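Local coordinates for protein cytosine deaminase (Klebsiella pneumoniae, PDB 4R85) that probably catalyses the hydrolytic deamination of cytosine and 5-methylcytosine at an iron-containing active site of the amidohydrolase fold, at residues Lys101-Leu106 with Gln136-Leu141; Asp143-Ala148 with Leu356-Asn361. One frame throughout, in Å; residues are numbered along the deposited sequence.

Contact 1. Residues Lys101-Leu106 with Gln136-Leu141; sequences KTIGML and QEAADL
Ile103 reaches from helix 92-108 to Ala138 and Leu141, just where the chain comes off helix 126-137; these are successive outer helices of the amidohydrolase TIM barrel. The backbones stay well apart, with 8.1 Å between CA of Ile103 and CA of Ala138, and it is the forked isoleucine side chain that bridges the distance. Its longer arm is extended, CD1 trans to CA (chi2 169°), and ends against the methyl of Ala138 at 4.3 Å from CD1 to CB. The shorter arm, CG2, comes up to Leu141 CD1 at 4.4 Å. Both touches are purely apolar, and no hydrogen bond crosses between the segments.

The inner side is the more closely packed one, with Ile103 and Ala138 buried, though even here the methyls only just touch. Outward it gives way to solvent, where Glu137 and Asp140 are exposed; Glu137 makes a salt bridge with Arg96, about two turns before Ile103 on helix 92-108, so a charged link flanks the apolar one. Leu141 lies nearer this open side and also rests on Arg107. A tight turn brings it within reach of Ile103 CG2: Leu141 N donates to Ala138 O at 2.9 Å.

Contact 2. Residues Asp143-Ala148 with Leu356-Asn361; sequences DLQIVA and LCLGDN
A side-chain amide to backbone contact joins Gln145, on barrel strand 143-149, to Leu356 and Leu358 in the loop that follows helix 350-355. One hydrogen bond carries it. Gln145 NE2 donates a hydrogen bond to Leu356 O at 3.0 Å, and the bond is nearly straight, 165° at the hydrogen. The nitrogen arrives in the carbonyl plane on a lone pair, with a C=O...N angle of 132°, and the oxygen in turn lies almost exactly in the plane of the glutamine amide.

The side chain gets there by leaving the strand with CG opposite the carbonyl carbon (chi1 -65°) and then running out fully extended. The other polar atom of the amide is held too: Gln145 OE1 takes a hydrogen bond from Arg115 NH2 on the neighbouring strand 111-119. With NE2 and OE1 both engaged, the amide has its rotation fixed.

In the TIM barrel, Leu144 and Ile146 of this strand face helix 126-137, whereas Gln145 turns to the inside. Leu356 meets it there and also packs on Val53 and Pro55 of strand 47-57, so the start of the loop closes over the N-terminal end of the barrel, Leu356 turned inward and the rest running outward. The Leu356 side chain is about 12 Å from the bound iron. The metal ligands His56 and His58 come at the end of strand 47-57 and just beyond it, and Phe149, at the end of strand 143-149, lines the 5-methylcytosine pocket.

Leu356 lies against the amide as well as bonding to it: its CG is 3.7 Å from Gln145 OE1. Leu358 adds a lighter touch, CD2 standing 4.0 Å from Gln145 NE2. Between the two leucines, Cys357 takes a positive phi in the Schellman motif that ends helix 350-355.

How the contacts relate
Contact 1 closes before contact 2 opens: helix 126-137 leads through a short turn into strand 143-149, and the segments 136-141 and 143-148 adjoin in sequence. The centres lie 15 Å apart. Contact 1 belongs to the outer helical layer of the barrel, while contact 2 lies on the inner side of the strands, so one short run of chain passes from the shell to the interior. Strand 111-119, which comes between the helices of contact 1, is paired in parallel with the strand of contact 2. Arg395 of strand 390-395 touches both neighbourhoods, hydrogen-bonding Ala139 O and making a salt bridge with Asp143. Contact 2 additionally brings in a distant loop, 208 residues further on.

Contact 1. Residues Lys101-Leu106 with Gln136-Leu141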
loop_
_atom_site.group_PDB
_atom_site.type_symbol
_atom_site.label_atom_id
_atom_site.label_comp_id
_atom_site.label_asym_id
_atom_site.label_seq_id
_atom_site.Cartn_x
_atom_site.Cartn_y
_atom_site.Cartn_z
ATOM N N LYS A 101 22.480 2.569 -7.648
ATOM C CA LYS A 101 21.463 3.529 -7.229
ATOM C C LYS A 101 20.326 2.863 -6.454
ATOM O O LYS A 101 19.858 3.378 -5.435
ATOM C CB LYS A 101 20.907 4.271 -8.439
ATOM C CG LYS A 101 19.770 5.217 -8.106
ATOM C CD LYS A 101 19.532 6.199 -9.244
ATOM C CE LYS A 101 18.235 6.973 -9.054
ATOM N NZ LYS A 101 18.080 8.006 -10.127
ATOM N N THR A 102 19.881 1.713 -6.940
ATOM C CA THR A 102 18.770 1.007 -6.314
ATOM C C THR A 102 19.209 0.373 -4.987
ATOM O O THR A 102 18.456 0.343 -4.012
ATOM C CB THR A 102 18.172 -0.022 -7.291
ATOM O OG1 THR A 102 17.506 0.679 -8.347
ATOM C CG2 THR A 102 17.153 -0.918 -6.601
ATOM N N ILE A 103 20.446 -0.104 -4.946
ATOM C CA ILE A 103 21.015 -0.579 -3.695
ATOM C C ILE A 103 21.055 0.557 -2.659
ATOM O O ILE A 103 20.756 0.338 -1.481
ATOM C CB ILE A 103 22.413 -1.189 -3.921
ATOM C CG1 ILE A 103 22.275 -2.556 -4.606
ATOM C CG2 ILE A 103 23.150 -1.335 -2.598
ATOM C CD1 ILE A 103 23.583 -3.120 -5.116
ATOM N N GLY A 104 21.400 1.764 -3.109
ATOM C CA GLY A 104 21.335 2.950 -2.269
ATOM C C GLY A 104 19.962 3.172 -1.659
ATOM O O GLY A 104 19.848 3.463 -0.464
ATOM N N MET A 105 18.917 3.017 -2.470
ATOM C CA MET A 105 17.541 3.130 -1.982
ATOM C C MET A 105 17.235 2.077 -0.933
ATOM O O MET A 105 16.517 2.349 0.032
ATOM C CB MET A 105 16.526 2.935 -3.114
ATOM C CG MET A 105 16.581 3.926 -4.260
ATOM S SD MET A 105 15.218 3.512 -5.393
ATOM C CE MET A 105 15.916 4.119 -6.928
ATOM N N LEU A 106 17.733 0.860 -1.143
ATOM C CA LEU A 106 17.455 -0.226 -0.204
ATOM C C LEU A 106 18.154 0.043 1.127
ATOM O O LEU A 106 17.571 -0.152 2.191
ATOM C CB LEU A 106 17.876 -1.584 -0.779
ATOM C CG LEU A 106 17.113 -2.065 -2.022
ATOM C CD1 LEU A 106 17.863 -3.197 -2.721
ATOM C CD2 LEU A 106 15.701 -2.511 -1.637
ATOM N N GLN A 136 30.904 -7.224 -4.713
ATOM C CA GLN A 136 32.107 -6.866 -3.974
ATOM C C GLN A 136 32.131 -5.377 -3.651
ATOM O O GLN A 136 32.467 -4.981 -2.538
ATOM C CB GLN A 136 33.364 -7.248 -4.766
ATOM C CG GLN A 136 33.434 -8.722 -5.141
ATOM C CD GLN A 136 33.299 -9.636 -3.932
ATOM O OE1 GLN A 136 33.945 -9.423 -2.904
ATOM N NE2 GLN A 136 32.447 -10.656 -4.046
ATOM N N GLU A 137 31.760 -4.559 -4.631
ATOM C CA GLU A 137 31.807 -3.108 -4.491
ATOM C C GLU A 137 30.854 -2.601 -3.408
ATOM O O GLU A 137 31.170 -1.647 -2.694
ATOM C CB GLU A 137 31.479 -2.435 -5.829
ATOM C CG GLU A 137 31.501 -0.913 -5.789
ATOM C CD GLU A 137 31.357 -0.279 -7.167
ATOM O OE1 GLU A 137 30.934 -0.983 -8.114
ATOM O OE2 GLU A 137 31.666 0.926 -7.299
ATOM N N ALA A 138 29.692 -3.237 -3.288
ATOM C CA ALA A 138 28.669 -2.770 -2.350
ATOM C C ALA A 138 28.605 -3.556 -1.036
ATOM O O ALA A 138 27.655 -3.400 -0.266
ATOM C CB ALA A 138 27.296 -2.734 -3.028
ATOM N N ALA A 139 29.617 -4.379 -0.774
ATOM C CA ALA A 139 29.662 -5.186 0.448
ATOM C C ALA A 139 29.658 -4.341 1.728
ATOM O O ALA A 139 29.253 -4.818 2.784
ATOM C CB ALA A 139 30.870 -6.121 0.431
ATOM N N ASP A 140 30.103 -3.089 1.630
ATOM C CA ASP A 140 30.071 -2.179 2.773
ATOM C C ASP A 140 28.637 -1.801 3.158
ATOM O O ASP A 140 28.390 -1.324 4.269
ATOM C CB ASP A 140 30.899 -0.917 2.497
ATOM C CG ASP A 140 30.457 -0.187 1.239
ATOM O OD1 ASP A 140 30.004 -0.856 0.288
ATOM O OD2 ASP A 140 30.566 1.059 1.196
ATOM N N LEU A 141 27.697 -2.021 2.241
ATOM C CA LEU A 141 26.289 -1.715 2.485
ATOM C C LEU A 141 25.436 -2.964 2.670
ATOM O O LEU A 141 24.582 -3.021 3.554
ATOM C CB LEU A 141 25.714 -0.881 1.327
ATOM C CG LEU A 141 26.458 0.420 0.988
ATOM C CD1 LEU A 141 25.768 1.160 -0.158
ATOM C CD2 LEU A 141 26.580 1.323 2.210
#

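Contact 2. Residues Asp143-Ala148 with Leu356-Asn361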
loop_
_atom_site.group_PDB
_atom_site.type_symbol
_atom_site.label_atom_id
_atom_site.label_comp_id
_atom_site.label_asym_id
_atom_site.label_seq_id
_atom_site.Cartn_x
_atom_site.Cartn_y
_atom_site.Cartn_z
ATOM N N ASP A 143 24.823 -7.522 1.886
ATOM C CA ASP A 143 25.283 -8.842 1.489
ATOM C C ASP A 143 24.400 -9.296 0.327
ATOM O O ASP A 143 23.212 -9.570 0.509
ATOM C CB ASP A 143 25.190 -9.823 2.661
ATOM C CG ASP A 143 26.161 -9.489 3.782
ATOM O OD1 ASP A 143 25.745 -8.867 4.786
ATOM O OD2 ASP A 143 27.346 -9.844 3.650
ATOM N N LEU A 144 24.982 -9.361 -0.866
ATOM C CA LEU A 144 24.212 -9.643 -2.076
ATOM C C LEU A 144 24.308 -11.103 -2.513
ATOM O O LEU A 144 25.405 -11.632 -2.677
ATOM C CB LEU A 144 24.699 -8.739 -3.216
ATOM C CG LEU A 144 23.973 -8.840 -4.564
ATOM C CD1 LEU A 144 22.506 -8.436 -4.411
ATOM C CD2 LEU A 144 24.672 -7.964 -5.606
ATOM N N GLN A 145 23.161 -11.749 -2.715
ATOM C CA GLN A 145 23.137 -13.054 -3.374
ATOM C C GLN A 145 22.680 -12.900 -4.812
ATOM O O GLN A 145 21.807 -12.089 -5.107
ATOM C CB GLN A 145 22.195 -14.013 -2.656
ATOM C CG GLN A 145 22.654 -14.347 -1.250
ATOM C CD GLN A 145 21.779 -15.404 -0.597
ATOM O OE1 GLN A 145 20.907 -15.996 -1.241
ATOM N NE2 GLN A 145 22.016 -15.653 0.688
ATOM N N ILE A 146 23.254 -13.692 -5.708
ATOM C CA ILE A 146 22.890 -13.588 -7.123
ATOM C C ILE A 146 22.291 -14.877 -7.673
ATOM O O ILE A 146 22.899 -15.940 -7.570
ATOM C CB ILE A 146 24.106 -13.203 -7.975
ATOM C CG1 ILE A 146 24.568 -11.790 -7.611
ATOM C CG2 ILE A 146 23.776 -13.324 -9.465
ATOM C CD1 ILE A 146 25.992 -11.497 -8.022
ATOM N N VAL A 147 21.106 -14.759 -8.273
ATOM C CA VAL A 147 20.414 -15.891 -8.879
ATOM C C VAL A 147 20.568 -15.887 -10.408
ATOM O O VAL A 147 20.250 -14.890 -11.066
ATOM C CB VAL A 147 18.902 -15.848 -8.587
ATOM C CG1 VAL A 147 18.235 -17.163 -9.028
ATOM C CG2 VAL A 147 18.615 -15.566 -7.092
ATOM N N ALA A 148 21.040 -17.000 -10.966
ATOM C CA ALA A 148 21.020 -17.195 -12.417
ATOM C C ALA A 148 19.599 -17.466 -12.894
ATOM O O ALA A 148 19.106 -18.589 -12.816
ATOM C CB ALA A 148 21.933 -18.335 -12.817
ATOM N N LEU A 356 17.010 -17.026 2.645
ATOM C CA LEU A 356 18.351 -16.766 2.137
ATOM C C LEU A 356 19.406 -17.612 2.847
ATOM O O LEU A 356 20.593 -17.480 2.563
ATOM C CB LEU A 356 18.691 -15.271 2.233
ATOM C CG LEU A 356 18.375 -14.452 0.964
ATOM C CD1 LEU A 356 16.934 -14.612 0.509
ATOM C CD2 LEU A 356 18.702 -12.972 1.147
ATOM N N CYS A 357 18.969 -18.487 3.760
ATOM C CA CYS A 357 19.889 -19.354 4.508
ATOM C C CYS A 357 20.999 -18.581 5.200
ATOM O O CYS A 357 22.161 -18.991 5.154
ATOM C CB CYS A 357 20.528 -20.403 3.592
ATOM S SG CYS A 357 19.378 -21.621 2.958
ATOM N N LEU A 358 20.656 -17.475 5.851
ATOM C CA LEU A 358 21.683 -16.649 6.494
ATOM C C LEU A 358 22.200 -17.274 7.785
ATOM O O LEU A 358 23.340 -17.025 8.193
ATOM C CB LEU A 358 21.149 -15.238 6.753
ATOM C CG LEU A 358 20.728 -14.490 5.493
ATOM C CD1 LEU A 358 20.221 -13.099 5.845
ATOM C CD2 LEU A 358 21.893 -14.426 4.498
ATOM N N GLY A 359 21.358 -18.086 8.419
ATOM C CA GLY A 359 21.712 -18.773 9.648
ATOM C C GLY A 359 22.247 -17.837 10.717
ATOM O O GLY A 359 21.649 -16.797 11.008
ATOM N N ASP A 360 23.397 -18.191 11.282
ATOM C CA ASP A 360 23.972 -17.422 12.384
ATOM C C ASP A 360 24.567 -16.081 11.974
ATOM O O ASP A 360 25.076 -15.349 12.815
ATOM C CB ASP A 360 25.002 -18.255 13.151
ATOM C CG ASP A 360 24.349 -19.255 14.081
ATOM O OD1 ASP A 360 23.112 -19.178 14.250
ATOM O OD2 ASP A 360 25.066 -20.109 14.644
ATOM N N ASN A 361 24.496 -15.748 10.690
ATOM C CA ASN A 361 24.939 -14.432 10.242
ATOM C C ASN A 361 23.817 -13.390 10.320
ATOM O O ASN A 361 23.982 -12.254 9.881
ATOM C CB ASN A 361 25.522 -14.507 8.831
ATOM C CG ASN A 361 26.850 -15.247 8.791
ATOM O OD1 ASN A 361 27.666 -15.125 9.703
ATOM N ND2 ASN A 361 27.065 -16.021 7.739
#